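PDB 7AM1: protein SSD1 from Saccharomyces cerevisiae S288C, which binds untranslated regions of mRNAs and represses their translation, acting as a non-enzymatic pseudonuclease of the RNase II (RNR) family. Local coordinates for residues R356-T361 with G468-S473; N362-F367 with H381-G386; T389-C394 with S450-L455. All coordinates share one frame; numbering follows the deposited sequence.

Interaction 1 of 3, residues R356-T361 with G468-S473; sequences RNFTDT and GESTIS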
loop_
_atom_site.group_PDB
_atom_site.type_symbol
_atom_site.label_atom_id
_atom_site.label_comp_id
_atom_site.label_asym_id
_atom_site.label_seq_id
_atom_site.Cartn_x
_atom_site.Cartn_y
_atom_site.Cartn_z
ATOM N N ARG A 356 -12.029 -31.367 -17.820
ATOM C CA ARG A 356 -13.017 -31.861 -16.871
ATOM C C ARG A 356 -14.243 -30.963 -16.933
ATOM O O ARG A 356 -14.139 -29.742 -16.792
ATOM C CB ARG A 356 -12.451 -31.895 -15.452
ATOM C CG ARG A 356 -13.440 -32.436 -14.415
ATOM C CD ARG A 356 -12.760 -32.810 -13.100
ATOM N NE ARG A 356 -13.736 -33.168 -12.071
ATOM C CZ ARG A 356 -13.450 -33.354 -10.786
ATOM N NH1 ARG A 356 -12.206 -33.220 -10.346
ATOM N NH2 ARG A 356 -14.414 -33.676 -9.934
ATOM N N ASN A 357 -15.404 -31.565 -17.157
ATOM C CA ASN A 357 -16.606 -30.808 -17.476
ATOM C C ASN A 357 -17.437 -30.593 -16.217
ATOM O O ASN A 357 -17.816 -31.556 -15.543
ATOM C CB ASN A 357 -17.425 -31.525 -18.548
ATOM C CG ASN A 357 -18.530 -30.656 -19.098
ATOM O OD1 ASN A 357 -19.497 -30.351 -18.400
ATOM N ND2 ASN A 357 -18.392 -30.243 -20.354
ATOM N N PHE A 358 -17.707 -29.326 -15.900
ATOM C CA PHE A 358 -18.568 -28.946 -14.787
ATOM C C PHE A 358 -19.806 -28.202 -15.285
ATOM O O PHE A 358 -20.331 -27.334 -14.586
ATOM C CB PHE A 358 -17.826 -28.062 -13.777
ATOM C CG PHE A 358 -16.682 -28.739 -13.071
ATOM C CD1 PHE A 358 -16.916 -29.645 -12.046
ATOM C CD2 PHE A 358 -15.369 -28.436 -13.405
ATOM C CE1 PHE A 358 -15.858 -30.259 -11.386
ATOM C CE2 PHE A 358 -14.306 -29.048 -12.753
ATOM C CZ PHE A 358 -14.548 -29.953 -11.741
ATOM N N THR A 359 -20.290 -28.524 -16.485
ATOM C CA THR A 359 -21.374 -27.753 -17.082
ATOM C C THR A 359 -22.758 -28.321 -16.791
ATOM O O THR A 359 -23.754 -27.636 -17.051
ATOM C CB THR A 359 -21.196 -27.655 -18.603
ATOM O OG1 THR A 359 -21.242 -28.964 -19.180
ATOM C CG2 THR A 359 -19.868 -26.995 -18.953
ATOM N N ASP A 360 -22.849 -29.543 -16.266
ATOM C CA ASP A 360 -24.138 -30.136 -15.927
ATOM C C ASP A 360 -24.702 -29.430 -14.700
ATOM O O ASP A 360 -24.227 -29.643 -13.579
ATOM C CB ASP A 360 -23.988 -31.634 -15.678
ATOM C CG ASP A 360 -25.323 -32.349 -15.596
ATOM O OD1 ASP A 360 -26.335 -31.697 -15.266
ATOM O OD2 ASP A 360 -25.359 -33.569 -15.865
ATOM N N THR A 361 -25.706 -28.577 -14.910
ATOM C CA THR A 361 -26.303 -27.820 -13.816
ATOM C C THR A 361 -27.116 -28.696 -12.869
ATOM O O THR A 361 -27.580 -28.193 -11.839
ATOM C CB THR A 361 -27.178 -26.693 -14.373
ATOM O OG1 THR A 361 -28.130 -27.222 -15.303
ATOM C CG2 THR A 361 -26.312 -25.650 -15.075
ATOM N N GLY A 468 -6.469 -29.220 -12.499
ATOM C CA GLY A 468 -6.457 -29.497 -13.924
ATOM C C GLY A 468 -7.261 -28.481 -14.703
ATOM O O GLY A 468 -7.839 -27.541 -14.145
ATOM N N GLU A 469 -7.272 -28.683 -16.019
ATOM C CA GLU A 469 -8.073 -27.865 -16.920
ATOM C C GLU A 469 -9.527 -28.316 -16.889
ATOM O O GLU A 469 -9.821 -29.507 -16.746
ATOM C CB GLU A 469 -7.515 -27.948 -18.339
ATOM C CG GLU A 469 -6.094 -27.396 -18.456
ATOM C CD GLU A 469 -5.478 -27.638 -19.819
ATOM O OE1 GLU A 469 -4.732 -26.759 -20.302
ATOM O OE2 GLU A 469 -5.752 -28.704 -20.411
ATOM N N SER A 470 -10.439 -27.354 -17.017
ATOM C CA SER A 470 -11.853 -27.628 -16.816
ATOM C C SER A 470 -12.690 -26.702 -17.687
ATOM O O SER A 470 -12.178 -25.827 -18.392
ATOM C CB SER A 470 -12.242 -27.456 -15.344
ATOM O OG SER A 470 -11.919 -26.149 -14.895
ATOM N N THR A 471 -14.000 -26.910 -17.618
ATOM C CA THR A 471 -14.994 -26.074 -18.275
ATOM C C THR A 471 -16.163 -25.944 -17.312
ATOM O O THR A 471 -16.615 -26.948 -16.750
ATOM C CB THR A 471 -15.458 -26.686 -19.602
ATOM O OG1 THR A 471 -14.338 -26.842 -20.481
ATOM C CG2 THR A 471 -16.501 -25.809 -20.269
ATOM N N ILE A 472 -16.643 -24.717 -17.117
ATOM C CA ILE A 472 -17.747 -24.456 -16.206
ATOM C C ILE A 472 -18.834 -23.706 -16.960
ATOM O O ILE A 472 -18.604 -23.105 -18.011
ATOM C CB ILE A 472 -17.317 -23.655 -14.950
ATOM C CG1 ILE A 472 -16.885 -22.228 -15.315
ATOM C CG2 ILE A 472 -16.198 -24.384 -14.217
ATOM C CD1 ILE A 472 -16.657 -21.323 -14.110
ATOM N N SER A 473 -20.044 -23.761 -16.400
ATOM C CA SER A 473 -21.172 -22.954 -16.857
ATOM C C SER A 473 -21.906 -22.509 -15.603
ATOM O O SER A 473 -22.743 -23.238 -15.065
ATOM C CB SER A 473 -22.095 -23.749 -17.784
ATOM O OG SER A 473 -23.126 -22.921 -18.292
#
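F358 turns the edge of its ring to S470, so that CE2 lies 3.7 Å from S470 CB, close to the ring plane, while F358 CB rests on I472 CG2 at 4.0 Å. CG stands anti to the carbonyl carbon (chi1 -65°), which sends the ring back over the preceding residues; there CZ sits over one face of the R356 guanidinium, displaced toward its rim, at the end of an extended arginine chain. T471 points to the opposite face of the sheet, where its CG2 meets T359 CG2 at 3.8 Å. Between these layers runs a parallel ladder: R356 N gives to E469 O (3.1 Å), R356 O accepts from T471 N (3.0 Å), and F358 N meets T471 O at 2.8 Å. N357 OD1 then accepts from T359 N in an Asx turn. With an alanine here in place of F358, S470 CB would probably lose its edge-on ring partner and the uncovered R356 guanidinium would be freer to turn. The chemistry divides the labour: backbone bonds fix the register, the ring supplies apolar contact, and the S470 hydroxyl is satisfied by S450 and T448 of the next strand, whereas S473 N is buried with no partner in the model.

Interaction 2 of 3, residues N362-F367 with H381-G386; sequences NEYNIF and HVRNNG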
loop_
_atom_site.group_PDB
_atom_site.type_symbol
_atom_site.label_atom_id
_atom_site.label_comp_id
_atom_site.label_asym_id
_atom_site.label_seq_id
_atom_site.Cartn_x
_atom_site.Cartn_y
_atom_site.Cartn_z
ATOM N N ASN A 362 -27.313 -29.978 -13.197
ATOM C CA ASN A 362 -27.931 -30.900 -12.256
ATOM C C ASN A 362 -26.942 -31.425 -11.227
ATOM O O ASN A 362 -27.356 -31.819 -10.131
ATOM C CB ASN A 362 -28.533 -32.105 -12.988
ATOM C CG ASN A 362 -29.665 -31.725 -13.914
ATOM O OD1 ASN A 362 -30.405 -30.777 -13.654
ATOM N ND2 ASN A 362 -29.812 -32.472 -15.001
ATOM N N GLU A 363 -25.646 -31.389 -11.536
ATOM C CA GLU A 363 -24.623 -31.941 -10.662
ATOM C C GLU A 363 -23.824 -30.886 -9.920
ATOM O O GLU A 363 -23.359 -31.154 -8.811
ATOM C CB GLU A 363 -23.639 -32.805 -11.464
ATOM C CG GLU A 363 -24.260 -33.997 -12.177
ATOM C CD GLU A 363 -24.760 -35.075 -11.232
ATOM O OE1 GLU A 363 -24.217 -35.199 -10.114
ATOM O OE2 GLU A 363 -25.692 -35.812 -11.616
ATOM N N TYR A 364 -23.642 -29.705 -10.508
ATOM C CA TYR A 364 -22.820 -28.656 -9.923
ATOM C C TYR A 364 -23.599 -27.353 -9.952
ATOM O O TYR A 364 -24.177 -26.994 -10.982
ATOM C CB TYR A 364 -21.493 -28.501 -10.679
ATOM C CG TYR A 364 -20.678 -29.770 -10.710
ATOM C CD1 TYR A 364 -19.855 -30.107 -9.648
ATOM C CD2 TYR A 364 -20.741 -30.634 -11.792
ATOM C CE1 TYR A 364 -19.112 -31.264 -9.662
ATOM C CE2 TYR A 364 -20.004 -31.803 -11.815
ATOM C CZ TYR A 364 -19.190 -32.110 -10.746
ATOM O OH TYR A 364 -18.452 -33.271 -10.755
ATOM N N ASN A 365 -23.635 -26.672 -8.811
ATOM C CA ASN A 365 -24.232 -25.346 -8.685
ATOM C C ASN A 365 -23.075 -24.366 -8.508
ATOM O O ASN A 365 -22.703 -24.005 -7.392
ATOM C CB ASN A 365 -25.214 -25.280 -7.525
ATOM C CG ASN A 365 -25.961 -23.959 -7.470
ATOM O OD1 ASN A 365 -25.602 -22.996 -8.150
ATOM N ND2 ASN A 365 -27.009 -23.910 -6.660
ATOM N N ILE A 366 -22.483 -23.968 -9.623
ATOM C CA ILE A 366 -21.331 -23.075 -9.615
ATOM C C ILE A 366 -21.831 -21.640 -9.582
ATOM O O ILE A 366 -22.668 -21.242 -10.402
ATOM C CB ILE A 366 -20.438 -23.320 -10.839
ATOM C CG1 ILE A 366 -19.766 -24.689 -10.736
ATOM C CG2 ILE A 366 -19.361 -22.244 -10.947
ATOM C CD1 ILE A 366 -19.188 -25.187 -12.038
ATOM N N PHE A 367 -21.331 -20.857 -8.638
ATOM C CA PHE A 367 -21.626 -19.434 -8.628
ATOM C C PHE A 367 -20.342 -18.668 -8.908
ATOM O O PHE A 367 -19.310 -18.906 -8.272
ATOM C CB PHE A 367 -22.277 -18.983 -7.310
ATOM C CG PHE A 367 -21.534 -19.381 -6.068
ATOM C CD1 PHE A 367 -21.687 -20.644 -5.528
ATOM C CD2 PHE A 367 -20.708 -18.475 -5.418
ATOM C CE1 PHE A 367 -21.014 -21.010 -4.377
ATOM C CE2 PHE A 367 -20.032 -18.836 -4.263
ATOM C CZ PHE A 367 -20.185 -20.107 -3.745
ATOM N N HIS A 381 -17.981 -24.003 -6.419
ATOM C CA HIS A 381 -19.109 -24.865 -6.112
ATOM C C HIS A 381 -18.780 -25.645 -4.851
ATOM O O HIS A 381 -17.610 -25.846 -4.514
ATOM C CB HIS A 381 -19.471 -25.821 -7.262
ATOM C CG HIS A 381 -18.559 -27.001 -7.415
ATOM N ND1 HIS A 381 -17.555 -27.048 -8.357
ATOM C CD2 HIS A 381 -18.543 -28.203 -6.791
ATOM C CE1 HIS A 381 -16.944 -28.218 -8.291
ATOM N NE2 HIS A 381 -17.521 -28.936 -7.345
ATOM N N VAL A 382 -19.823 -26.037 -4.133
ATOM C CA VAL A 382 -19.710 -26.968 -3.019
ATOM C C VAL A 382 -20.713 -28.077 -3.297
ATOM O O VAL A 382 -21.853 -27.807 -3.692
ATOM C CB VAL A 382 -19.976 -26.299 -1.658
ATOM C CG1 VAL A 382 -20.151 -27.347 -0.577
ATOM C CG2 VAL A 382 -18.854 -25.354 -1.298
ATOM N N ARG A 383 -20.286 -29.317 -3.130
ATOM C CA ARG A 383 -21.127 -30.446 -3.490
ATOM C C ARG A 383 -20.933 -31.522 -2.441
ATOM O O ARG A 383 -19.818 -31.735 -1.957
ATOM C CB ARG A 383 -20.778 -30.937 -4.905
ATOM C CG ARG A 383 -21.562 -32.128 -5.423
ATOM C CD ARG A 383 -21.169 -32.395 -6.878
ATOM N NE ARG A 383 -21.809 -33.581 -7.441
ATOM C CZ ARG A 383 -21.308 -34.809 -7.389
ATOM N NH1 ARG A 383 -20.144 -35.034 -6.795
ATOM N NH2 ARG A 383 -21.973 -35.812 -7.938
ATOM N N ASN A 384 -22.030 -32.162 -2.057
ATOM C CA ASN A 384 -21.983 -33.328 -1.189
ATOM C C ASN A 384 -21.775 -34.553 -2.068
ATOM O O ASN A 384 -22.605 -34.848 -2.933
ATOM C CB ASN A 384 -23.268 -33.426 -0.371
ATOM C CG ASN A 384 -23.281 -34.615 0.560
ATOM O OD1 ASN A 384 -22.344 -35.413 0.584
ATOM N ND2 ASN A 384 -24.345 -34.730 1.349
ATOM N N ASN A 385 -20.654 -35.249 -1.863
ATOM C CA ASN A 385 -20.335 -36.421 -2.667
ATOM C C ASN A 385 -21.064 -37.675 -2.205
ATOM O O ASN A 385 -21.083 -38.664 -2.944
ATOM C CB ASN A 385 -18.828 -36.684 -2.651
ATOM C CG ASN A 385 -18.059 -35.674 -3.464
ATOM O OD1 ASN A 385 -18.581 -35.107 -4.425
ATOM N ND2 ASN A 385 -16.810 -35.437 -3.082
ATOM N N GLY A 386 -21.653 -37.661 -1.011
ATOM C CA GLY A 386 -22.478 -38.755 -0.554
ATOM C C GLY A 386 -21.761 -39.863 0.189
ATOM O O GLY A 386 -22.431 -40.760 0.717
HETATM O O HOH W 1 -22.544 -27.951 -6.382
#
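A T-shaped aromatic pair, Y364 against H381, together with a salt bridge between E363 and R383, binds the loop before strand 367-370 to strand 378-384 of the RNB-domain sheet. The tyrosine brings its edge to the imidazole face: CD1 stands 3.5 Å from H381 NE2, with centroids 4.8 Å apart and planes at 68°. H381 CG sits between its own backbone N and carbonyl carbon (chi1 77°), and the imidazole is fixed at both nitrogens, NE2 by E391 and ND1 by H395, so the face offered to Y364 has little freedom to rotate. Beside the tyrosine, I366 CG1 packs on H381 CB at 3.7 Å. Farther along the strand, the extended R383 carries its CD to 3.6 Å from Y364 CE1, and NH2 continues to E363 OE1, a 3.2 Å bond that meets the carboxylate oxygen nearly along its C-O axis. This ion pair lies toward the exposed side. A water spans the two backbones, accepting from N365 N at 3.0 Å and donating to V382 O at 2.8 Å. F367, which follows, pairs with L380, and the whole arrangement is that of a loop running into the antiparallel beta hairpin of strands 367-370 and 378-384, within the mixed RNB-domain sheet.

Interaction 3 of 3, residues T389-C394 with S450-L455; sequences TLELGC and SVVYTL
E391 and V452 make the closest side-chain contact between these two antiparallel strands: the two chains cross at an angle, and E391 CG comes to 3.4 Å from V452 CG1. The glutamate stands with CG anti to the backbone N (chi1 170°) and runs on extended, which lays its aliphatic part along the valine methyl and carries the carboxylate past it to H381. Next along the same face G393 adds no side chain, and V452 CG2 settles 4.1 Å from G393 CA. The other face is buried as well. Here Y453 meets L392, CD2 to CD2 at 4.3 Å, and C394 SG lies at the ring's edge, 4.1 Å from Y453 CE2, in a sulfur-aromatic contact; L455 CD1 closes on L392 CB at 4.4 Å. Six backbone hydrogen bonds hold the pairs L390-L455, L392-Y453 and C394-V451, the one from Y453 N to L392 O measuring 2.8 Å.

The packing relaxes toward the T389 end, where T389, L390 and T454 are only partly buried. T389 CB and T454 CG2 still touch at 3.9 Å, but the T389 hydroxyl looks to N387 for its hydrogen bond.

On either side the pair is continued by strands 378-384 and 462-472. Helix 544-568 covers the face of C394 and V451, and it supplies T559 to the hydroxyl of Y453, whose ring also meets F506 edge to face.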
loop_
_atom_site.group_PDB
_atom_site.type_symbol
_atom_site.label_atom_id
_atom_site.label_comp_id
_atom_site.label_asym_id
_atom_site.label_seq_id
_atom_site.Cartn_x
_atom_site.Cartn_y
_atom_site.Cartn_z
ATOM N N THR A 389 -18.003 -37.306 2.392
ATOM C CA THR A 389 -17.084 -36.275 1.940
ATOM C C THR A 389 -17.848 -35.181 1.212
ATOM O O THR A 389 -18.896 -35.424 0.608
ATOM C CB THR A 389 -16.001 -36.844 1.005
ATOM O OG1 THR A 389 -16.582 -37.164 -0.266
ATOM C CG2 THR A 389 -15.370 -38.093 1.604
ATOM N N LEU A 390 -17.298 -33.974 1.274
ATOM C CA LEU A 390 -17.765 -32.833 0.504
ATOM C C LEU A 390 -16.717 -32.475 -0.540
ATOM O O LEU A 390 -15.583 -32.963 -0.516
ATOM C CB LEU A 390 -18.041 -31.625 1.407
ATOM C CG LEU A 390 -18.975 -31.822 2.599
ATOM C CD1 LEU A 390 -19.115 -30.519 3.380
ATOM C CD2 LEU A 390 -20.334 -32.324 2.143
ATOM N N GLU A 391 -17.106 -31.603 -1.460
ATOM C CA GLU A 391 -16.224 -31.143 -2.522
ATOM C C GLU A 391 -16.338 -29.633 -2.645
ATOM O O GLU A 391 -17.443 -29.101 -2.774
ATOM C CB GLU A 391 -16.584 -31.817 -3.847
ATOM C CG GLU A 391 -15.893 -31.248 -5.054
ATOM C CD GLU A 391 -16.142 -32.082 -6.290
ATOM O OE1 GLU A 391 -15.789 -33.281 -6.273
ATOM O OE2 GLU A 391 -16.695 -31.547 -7.272
ATOM N N LEU A 392 -15.200 -28.949 -2.586
ATOM C CA LEU A 392 -15.118 -27.520 -2.868
ATOM C C LEU A 392 -14.352 -27.358 -4.177
ATOM O O LEU A 392 -13.156 -27.667 -4.242
ATOM C CB LEU A 392 -14.429 -26.758 -1.741
ATOM C CG LEU A 392 -14.318 -25.252 -1.995
ATOM C CD1 LEU A 392 -15.664 -24.580 -1.772
ATOM C CD2 LEU A 392 -13.232 -24.620 -1.140
ATOM N N GLY A 393 -15.041 -26.909 -5.221
ATOM C CA GLY A 393 -14.411 -26.630 -6.503
ATOM C C GLY A 393 -14.095 -25.160 -6.631
ATOM O O GLY A 393 -14.943 -24.302 -6.365
ATOM N N CYS A 394 -12.862 -24.861 -7.044
ATOM C CA CYS A 394 -12.369 -23.496 -7.190
ATOM C C CYS A 394 -11.908 -23.300 -8.624
ATOM O O CYS A 394 -10.962 -23.959 -9.067
ATOM C CB CYS A 394 -11.238 -23.228 -6.198
ATOM S SG CYS A 394 -11.698 -23.628 -4.492
ATOM N N SER A 450 -9.000 -25.337 -12.560
ATOM C CA SER A 450 -9.730 -25.612 -11.334
ATOM C C SER A 450 -8.853 -26.320 -10.316
ATOM O O SER A 450 -8.005 -27.146 -10.670
ATOM C CB SER A 450 -10.969 -26.465 -11.615
ATOM O OG SER A 450 -11.864 -25.795 -12.484
ATOM N N VAL A 451 -9.071 -25.979 -9.049
ATOM C CA VAL A 451 -8.532 -26.709 -7.907
ATOM C C VAL A 451 -9.723 -27.208 -7.096
ATOM O O VAL A 451 -10.507 -26.404 -6.575
ATOM C CB VAL A 451 -7.602 -25.831 -7.054
ATOM C CG1 VAL A 451 -7.130 -26.599 -5.831
ATOM C CG2 VAL A 451 -6.416 -25.343 -7.885
ATOM N N VAL A 452 -9.877 -28.529 -7.014
ATOM C CA VAL A 452 -11.042 -29.158 -6.398
ATOM C C VAL A 452 -10.583 -29.912 -5.158
ATOM O O VAL A 452 -9.760 -30.830 -5.253
ATOM C CB VAL A 452 -11.761 -30.095 -7.382
ATOM C CG1 VAL A 452 -12.984 -30.729 -6.730
ATOM C CG2 VAL A 452 -12.152 -29.328 -8.634
ATOM N N TYR A 453 -11.096 -29.516 -3.997
ATOM C CA TYR A 453 -10.758 -30.163 -2.737
ATOM C C TYR A 453 -11.862 -31.137 -2.353
ATOM O O TYR A 453 -13.044 -30.782 -2.392
ATOM C CB TYR A 453 -10.562 -29.134 -1.624
ATOM C CG TYR A 453 -9.491 -28.105 -1.924
ATOM C CD1 TYR A 453 -8.149 -28.390 -1.713
ATOM C CD2 TYR A 453 -9.823 -26.847 -2.416
ATOM C CE1 TYR A 453 -7.170 -27.457 -1.984
ATOM C CE2 TYR A 453 -8.843 -25.903 -2.694
ATOM C CZ TYR A 453 -7.524 -26.212 -2.470
ATOM O OH TYR A 453 -6.545 -25.283 -2.746
ATOM N N THR A 454 -11.473 -32.353 -1.977
ATOM C CA THR A 454 -12.372 -33.317 -1.350
ATOM C C THR A 454 -12.166 -33.238 0.158
ATOM O O THR A 454 -11.033 -33.334 0.638
ATOM C CB THR A 454 -12.106 -34.734 -1.859
ATOM O OG1 THR A 454 -12.372 -34.799 -3.266
ATOM C CG2 THR A 454 -12.992 -35.731 -1.148
ATOM N N LEU A 455 -13.252 -33.014 0.894
ATOM C CA LEU A 455 -13.182 -32.727 2.319
ATOM C C LEU A 455 -13.948 -33.763 3.125
ATOM O O LEU A 455 -14.998 -34.247 2.693
ATOM C CB LEU A 455 -13.756 -31.338 2.632
ATOM C CG LEU A 455 -13.295 -30.191 1.737
ATOM C CD1 LEU A 455 -14.053 -28.926 2.077
ATOM C CD2 LEU A 455 -11.800 -29.975 1.880
#

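In the fold
The three contacts illustrate how one RNB-domain sheet is tied together across successive strands. Interactions 2 and 3 lie in series along the chain, and interaction 1 closes a loop round both. Their centres are about 9 Å apart (2 and 3), 11 Å (1 and 2) and 13 Å (1 and 3). F358 of interaction 1 brings CD1 to 3.6 Å from CZ of Y364 in interaction 2, and H381 NE2 of interaction 2 lies 2.7 Å from E391 OE2 of interaction 3. S470 and S450 link interaction 1 to interaction 3 through their hydroxyls. These aromatic and polar side chains thus form a continuous layer on one face of the sheet.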